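Local coordinates for 2-hydroxyisobutyryl-CoA mutase large subunit (Aquincola tertiaricarbonis, PDB 4R3U), which isomerises 2-hydroxyisobutyryl-CoA and (S)-3-hydroxybutyryl-CoA as the substrate-binding partner of a small cobalamin-binding subunit, at residues V191-G194 with E195-Y199; N538-P541 with L542-L546. One frame throughout, in Å; residues are numbered along the deposited sequence.

Contact 1 (V191-G194 with E195-Y199); sequences VALG and EKRGY
Glu195 reaches back over Val191: its backbone N bonds to Val191 O (3.0 Å), while its side chain, with CG turned beside its own backbone N (chi1 -77°) and extended from there on, crosses the valine obliquely. Carboxylate atom OE2 comes within 4.0 Å of Val191 CG1, and the charge is met by a salt bridge to Lys548 on the helix next door. Lys196 repeats the backbone step, N to Ala192 O, but its straight chain leads off to a salt bridge with Glu162. At Arg197 the main-chain N bonds to Leu193 O at 3.0 Å, less straight than the two before it (143° at the hydrogen). Its side chain runs beside that of Leu193, both pointing the same way, so that Leu193 CG covers one face of the guanidinium and Leu193 CD1 lies 3.8 Å from Arg197 NE. Farther out, the guanidinium bonds to the carbonyls of Leu165 and Ile168, and NH1 also donates to Tyr199 OH (3.1 Å). Gly198, with positive phi (79°), turns the chain out of the helix, its N bonded to Glu195 O. Tyr199 N then comes round to Gly194 O (2.9 Å). The tyrosine ring lies back along the last turn, its CD2 near Gly194 CA and one face turned to Arg197 CB, which sits 3.8 Å above the ring plane, over its centre. A leucine in place of Tyr199 would probably cost Arg197 NH1 its phenolic partner and replace the flat face against Arg197 CB by a smaller, less even surface, leaving the guanidinium more dependent on the two carbonyls. The positive-phi glycine with paired bonds into the last turn is a Schellman motif, closing helix 183-196 of the beta-alpha-beta unit that leads into strand 206-208 of the TIM barrel.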
ATOM      1  N   VAL A 191     -26.404  24.974 -13.155  1.00 34.88           N
ATOM      2  CA  VAL A 191     -27.752  24.837 -13.701  1.00 36.44           C
ATOM      3  C   VAL A 191     -27.889  25.692 -14.957  1.00 42.17           C
ATOM      4  O   VAL A 191     -28.312  25.175 -15.993  1.00 45.15           O
ATOM      5  CB  VAL A 191     -28.859  25.094 -12.634  1.00 38.04           C
ATOM      6  CG1 VAL A 191     -30.257  25.193 -13.265  1.00 38.65           C
ATOM      7  CG2 VAL A 191     -28.834  24.008 -11.568  1.00 36.70           C
ATOM      8  N   ALA A 192     -27.478  26.975 -14.882  1.00 37.97           N
ATOM      9  CA  ALA A 192     -27.471  27.916 -16.003  1.00 38.21           C
ATOM     10  C   ALA A 192     -26.650  27.362 -17.177  1.00 42.01           C
ATOM     11  O   ALA A 192     -27.111  27.451 -18.316  1.00 44.57           O
ATOM     12  CB  ALA A 192     -26.907  29.255 -15.555  1.00 37.73           C
ATOM     13  N   LEU A 193     -25.475  26.743 -16.900  1.00 37.68           N
ATOM     14  CA  LEU A 193     -24.605  26.125 -17.915  1.00 38.07           C
ATOM     15  C   LEU A 193     -25.295  24.920 -18.606  1.00 41.57           C
ATOM     16  O   LEU A 193     -25.263  24.823 -19.830  1.00 40.78           O
ATOM     17  CB  LEU A 193     -23.235  25.717 -17.308  1.00 36.44           C
ATOM     18  CG  LEU A 193     -22.220  25.024 -18.247  1.00 40.25           C
ATOM     19  CD1 LEU A 193     -21.760  25.933 -19.374  1.00 40.97           C
ATOM     20  CD2 LEU A 193     -21.018  24.557 -17.494  1.00 39.62           C
ATOM     21  N   GLY A 194     -25.911  24.051 -17.806  1.00 39.42           N
ATOM     22  CA  GLY A 194     -26.642  22.876 -18.261  1.00 40.68           C
ATOM     23  C   GLY A 194     -27.782  23.238 -19.173  1.00 46.75           C
ATOM     24  O   GLY A 194     -27.968  22.591 -20.205  1.00 48.37           O
ATOM     25  N   GLU A 195     -28.512  24.324 -18.830  1.00 44.26           N
ATOM     26  CA  GLU A 195     -29.615  24.856 -19.628  1.00 46.21           C
ATOM     27  C   GLU A 195     -29.097  25.394 -20.967  1.00 50.72           C
ATOM     28  O   GLU A 195     -29.626  25.024 -22.023  1.00 52.35           O
ATOM     29  CB  GLU A 195     -30.396  25.933 -18.847  1.00 48.46           C
ATOM     30  CG  GLU A 195     -31.343  25.348 -17.804  1.00 62.86           C
ATOM     31  CD  GLU A 195     -32.035  26.307 -16.847  1.00 84.25           C
ATOM     32  OE1 GLU A 195     -33.166  25.988 -16.411  1.00 79.14           O
ATOM     33  OE2 GLU A 195     -31.432  27.343 -16.486  1.00 74.33           O
ATOM     34  N   LYS A 196     -28.028  26.232 -20.918  1.00 45.43           N
ATOM     35  CA  LYS A 196     -27.357  26.834 -22.074  1.00 44.84           C
ATOM     36  C   LYS A 196     -26.906  25.748 -23.064  1.00 48.84           C
ATOM     37  O   LYS A 196     -27.004  25.923 -24.272  1.00 50.44           O
ATOM     38  CB  LYS A 196     -26.150  27.666 -21.600  1.00 44.23           C
ATOM     39  CG  LYS A 196     -25.609  28.612 -22.657  1.00 53.65           C
ATOM     40  CD  LYS A 196     -24.824  29.766 -22.072  1.00 60.67           C
ATOM     41  CE  LYS A 196     -24.249  30.636 -23.167  1.00 66.07           C
ATOM     42  NZ  LYS A 196     -23.522  31.806 -22.622  1.00 72.92           N
ATOM     43  N   ARG A 197     -26.449  24.620 -22.535  1.00 44.33           N
ATOM     44  CA  ARG A 197     -25.946  23.493 -23.298  1.00 44.64           C
ATOM     45  C   ARG A 197     -26.998  22.582 -23.840  1.00 48.89           C
ATOM     46  O   ARG A 197     -26.663  21.695 -24.619  1.00 48.34           O
ATOM     47  CB  ARG A 197     -24.941  22.701 -22.465  1.00 42.42           C
ATOM     48  CG  ARG A 197     -23.662  23.442 -22.328  1.00 40.07           C
ATOM     49  CD  ARG A 197     -22.628  22.438 -22.100  1.00 40.31           C
ATOM     50  NE  ARG A 197     -21.335  23.052 -21.869  1.00 49.42           N
ATOM     51  CZ  ARG A 197     -20.288  22.381 -21.422  1.00 49.42           C
ATOM     52  NH1 ARG A 197     -20.387  21.082 -21.159  1.00 36.07           N
ATOM     53  NH2 ARG A 197     -19.129  22.993 -21.249  1.00 34.41           N
ATOM     54  N   GLY A 198     -28.239  22.778 -23.409  1.00 47.29           N
ATOM     55  CA  GLY A 198     -29.383  22.003 -23.870  1.00 48.82           C
ATOM     56  C   GLY A 198     -29.492  20.642 -23.227  1.00 51.27           C
ATOM     57  O   GLY A 198     -30.097  19.729 -23.807  1.00 51.91           O
ATOM     58  N   TYR A 199     -28.875  20.486 -22.040  1.00 46.97           N
ATOM     59  CA  TYR A 199     -28.896  19.235 -21.275  1.00 46.24           C
ATOM     60  C   TYR A 199     -30.205  19.132 -20.481  1.00 50.61           C
ATOM     61  O   TYR A 199     -30.823  20.155 -20.158  1.00 50.71           O
ATOM     62  CB  TYR A 199     -27.729  19.175 -20.250  1.00 44.17           C
ATOM     63  CG  TYR A 199     -26.303  19.147 -20.777  1.00 43.57           C
ATOM     64  CD1 TYR A 199     -25.985  18.489 -21.969  1.00 46.02           C
ATOM     65  CD2 TYR A 199     -25.256  19.684 -20.033  1.00 41.53           C
ATOM     66  CE1 TYR A 199     -24.657  18.397 -22.418  1.00 44.88           C
ATOM     67  CE2 TYR A 199     -23.934  19.611 -20.479  1.00 40.88           C
ATOM     68  CZ  TYR A 199     -23.636  18.957 -21.664  1.00 47.07           C
ATOM     69  OH  TYR A 199     -22.333  18.895 -22.091  1.00 45.72           O
TER

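Contact 2 (N538-P541 with L542-L546); sequences NLMP and LTIEL
Thr543 closes on Leu539 through its hydroxyl: OG1 lies 2.7 Å from Leu539 O and donates to it from well above the carbonyl plane, 44° out. With OG1 placed beside the threonine's own backbone N (chi1 -47°), both groups face the same carbonyl, and Thr543 N adds a weak bond to it. Ile544, beside this pair, makes the other buried step. Its N bonds to Met540 O nearly in line with the carbonyl (3.1 Å), its CG1 comes to 3.3 Å from the same oxygen, and Met540 CE brushes Ile544 CG1 at 4.3 Å; Ala188 and Tyr239 of neighbouring helices pack on the isoleucine. The other side is looser and wetter. Pro541 is exposed, and Glu545, bent at its second torsion, meets it mainly through a backbone bond, N to Pro541 O at 3.3 Å. Here a water bridges the first turn, donating to Asn538 O and accepting from Leu542 N (2.7 Å). Before that turn, Asn538 OD1 takes the N-H of Met540 at 2.9 Å, in the carbonyl plane, a capping bond typical of a helix N-terminus, here that of helix 540-549.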
ATOM      1  N   ASN A 538     -37.229  30.245  -1.592  1.00 42.49           N
ATOM      2  CA  ASN A 538     -35.962  29.645  -2.019  1.00 38.49           C
ATOM      3  C   ASN A 538     -35.135  30.653  -2.850  1.00 41.21           C
ATOM      4  O   ASN A 538     -35.674  31.330  -3.737  1.00 40.76           O
ATOM      5  CB  ASN A 538     -36.190  28.333  -2.769  1.00 33.25           C
ATOM      6  CG  ASN A 538     -34.959  27.453  -2.890  1.00 48.17           C
ATOM      7  OD1 ASN A 538     -33.913  27.866  -3.389  1.00 41.16           O
ATOM      8  ND2 ASN A 538     -35.059  26.209  -2.465  1.00 36.57           N
ATOM      9  N   LEU A 539     -33.827  30.761  -2.538  1.00 36.32           N
ATOM     10  CA  LEU A 539     -32.890  31.687  -3.186  1.00 34.90           C
ATOM     11  C   LEU A 539     -32.417  31.224  -4.547  1.00 41.13           C
ATOM     12  O   LEU A 539     -31.942  32.040  -5.330  1.00 41.00           O
ATOM     13  CB  LEU A 539     -31.661  31.930  -2.293  1.00 32.22           C
ATOM     14  CG  LEU A 539     -31.866  32.798  -1.057  1.00 35.41           C
ATOM     15  CD1 LEU A 539     -30.677  32.699  -0.141  1.00 34.96           C
ATOM     16  CD2 LEU A 539     -32.098  34.230  -1.419  1.00 31.65           C
ATOM     17  N   MET A 540     -32.511  29.915  -4.815  1.00 39.00           N
ATOM     18  CA  MET A 540     -32.025  29.298  -6.052  1.00 37.92           C
ATOM     19  C   MET A 540     -32.550  29.832  -7.384  1.00 42.54           C
ATOM     20  O   MET A 540     -31.714  30.216  -8.205  1.00 43.00           O
ATOM     21  CB  MET A 540     -32.039  27.769  -5.984  1.00 39.40           C
ATOM     22  CG  MET A 540     -30.976  27.200  -5.047  1.00 40.75           C
ATOM     23  SD  MET A 540     -29.284  27.654  -5.478  1.00 43.06           S
ATOM     24  CE  MET A 540     -29.170  27.025  -7.161  1.00 39.82           C
ATOM     25  N   PRO A 541     -33.885  29.891  -7.633  1.00 38.51           N
ATOM     26  CA  PRO A 541     -34.370  30.390  -8.938  1.00 38.86           C
ATOM     27  C   PRO A 541     -33.820  31.736  -9.404  1.00 42.14           C
ATOM     28  O   PRO A 541     -33.421  31.858 -10.564  1.00 42.45           O
ATOM     29  CB  PRO A 541     -35.887  30.427  -8.762  1.00 41.45           C
ATOM     30  CG  PRO A 541     -36.165  29.440  -7.726  1.00 45.12           C
ATOM     31  CD  PRO A 541     -35.022  29.477  -6.778  1.00 39.50           C
ATOM     32  N   LEU A 542     -33.793  32.734  -8.504  1.00 37.32           N
ATOM     33  CA  LEU A 542     -33.312  34.077  -8.819  1.00 36.64           C
ATOM     34  C   LEU A 542     -31.809  34.170  -8.978  1.00 40.05           C
ATOM     35  O   LEU A 542     -31.365  34.986  -9.780  1.00 39.76           O
ATOM     36  CB  LEU A 542     -33.858  35.117  -7.823  1.00 36.43           C
ATOM     37  CG  LEU A 542     -33.812  36.585  -8.207  1.00 39.10           C
ATOM     38  CD1 LEU A 542     -34.351  36.824  -9.598  1.00 38.68           C
ATOM     39  CD2 LEU A 542     -34.591  37.371  -7.235  1.00 41.22           C
ATOM     40  N   THR A 543     -31.028  33.356  -8.220  1.00 36.08           N
ATOM     41  CA  THR A 543     -29.567  33.302  -8.334  1.00 34.52           C
ATOM     42  C   THR A 543     -29.217  32.714  -9.731  1.00 42.77           C
ATOM     43  O   THR A 543     -28.246  33.171 -10.348  1.00 43.98           O
ATOM     44  CB  THR A 543     -28.918  32.517  -7.183  1.00 35.91           C
ATOM     45  OG1 THR A 543     -29.465  32.924  -5.935  1.00 32.95           O
ATOM     46  CG2 THR A 543     -27.402  32.691  -7.135  1.00 32.98           C
ATOM     47  N   ILE A 544     -30.031  31.743 -10.241  1.00 39.82           N
ATOM     48  CA  ILE A 544     -29.877  31.176 -11.594  1.00 38.88           C
ATOM     49  C   ILE A 544     -30.068  32.308 -12.639  1.00 42.44           C
ATOM     50  O   ILE A 544     -29.234  32.445 -13.537  1.00 42.36           O
ATOM     51  CB  ILE A 544     -30.758  29.902 -11.878  1.00 41.93           C
ATOM     52  CG1 ILE A 544     -30.446  28.756 -10.887  1.00 40.52           C
ATOM     53  CG2 ILE A 544     -30.561  29.390 -13.317  1.00 42.99           C
ATOM     54  CD1 ILE A 544     -31.569  27.723 -10.721  1.00 33.94           C
ATOM     55  N   GLU A 545     -31.102  33.163 -12.472  1.00 38.59           N
ATOM     56  CA  GLU A 545     -31.341  34.288 -13.382  1.00 39.13           C
ATOM     57  C   GLU A 545     -30.234  35.341 -13.330  1.00 42.07           C
ATOM     58  O   GLU A 545     -29.798  35.848 -14.371  1.00 43.07           O
ATOM     59  CB  GLU A 545     -32.721  34.903 -13.154  1.00 42.58           C
ATOM     60  CG  GLU A 545     -33.854  34.071 -13.744  1.00 57.91           C
ATOM     61  CD  GLU A 545     -33.665  33.644 -15.191  1.00 84.04           C
ATOM     62  OE1 GLU A 545     -33.518  34.540 -16.053  1.00 85.62           O
ATOM     63  OE2 GLU A 545     -33.591  32.417 -15.450  1.00 72.66           O
ATOM     64  N   LEU A 546     -29.725  35.594 -12.125  1.00 36.32           N
ATOM     65  CA  LEU A 546     -28.645  36.539 -11.876  1.00 35.58           C
ATOM     66  C   LEU A 546     -27.345  36.169 -12.594  1.00 39.65           C
ATOM     67  O   LEU A 546     -26.844  36.974 -13.382  1.00 41.06           O
ATOM     68  CB  LEU A 546     -28.402  36.693 -10.369  1.00 34.13           C
ATOM     69  CG  LEU A 546     -29.282  37.721  -9.644  1.00 38.23           C
ATOM     70  CD1 LEU A 546     -29.288  37.456  -8.148  1.00 36.68           C
ATOM     71  CD2 LEU A 546     -28.833  39.152  -9.957  1.00 37.71           C
TER
HETATM   72  O   HOH W   1     -35.311  32.845  -6.227  1.00 25.59           O

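Overall arrangement
Contacts 1 and 2 sit at opposite kinds of helix end, the first at the close of helix 183-196, the second at the start of helix 540-549, with centres about 15 Å apart. The two helices meet directly: Val191 CG1 packs on Ile544 CD1 at 3.8 Å, and Ile544 CG2 lies against Glu195 OE2. Both are partly buried: Ala192 and Leu193, like Met540, Thr543 and Ile544, lie inside, while Lys196 and Pro541 are exposed. Their chemistry differs: contact 1 ends in charged and aromatic groups that tie the helix to the 165-171 loop and to Lys548, whereas contact 2 relies on a hydroxyl, an amide cap and a water, and its apolar side packs among several helices.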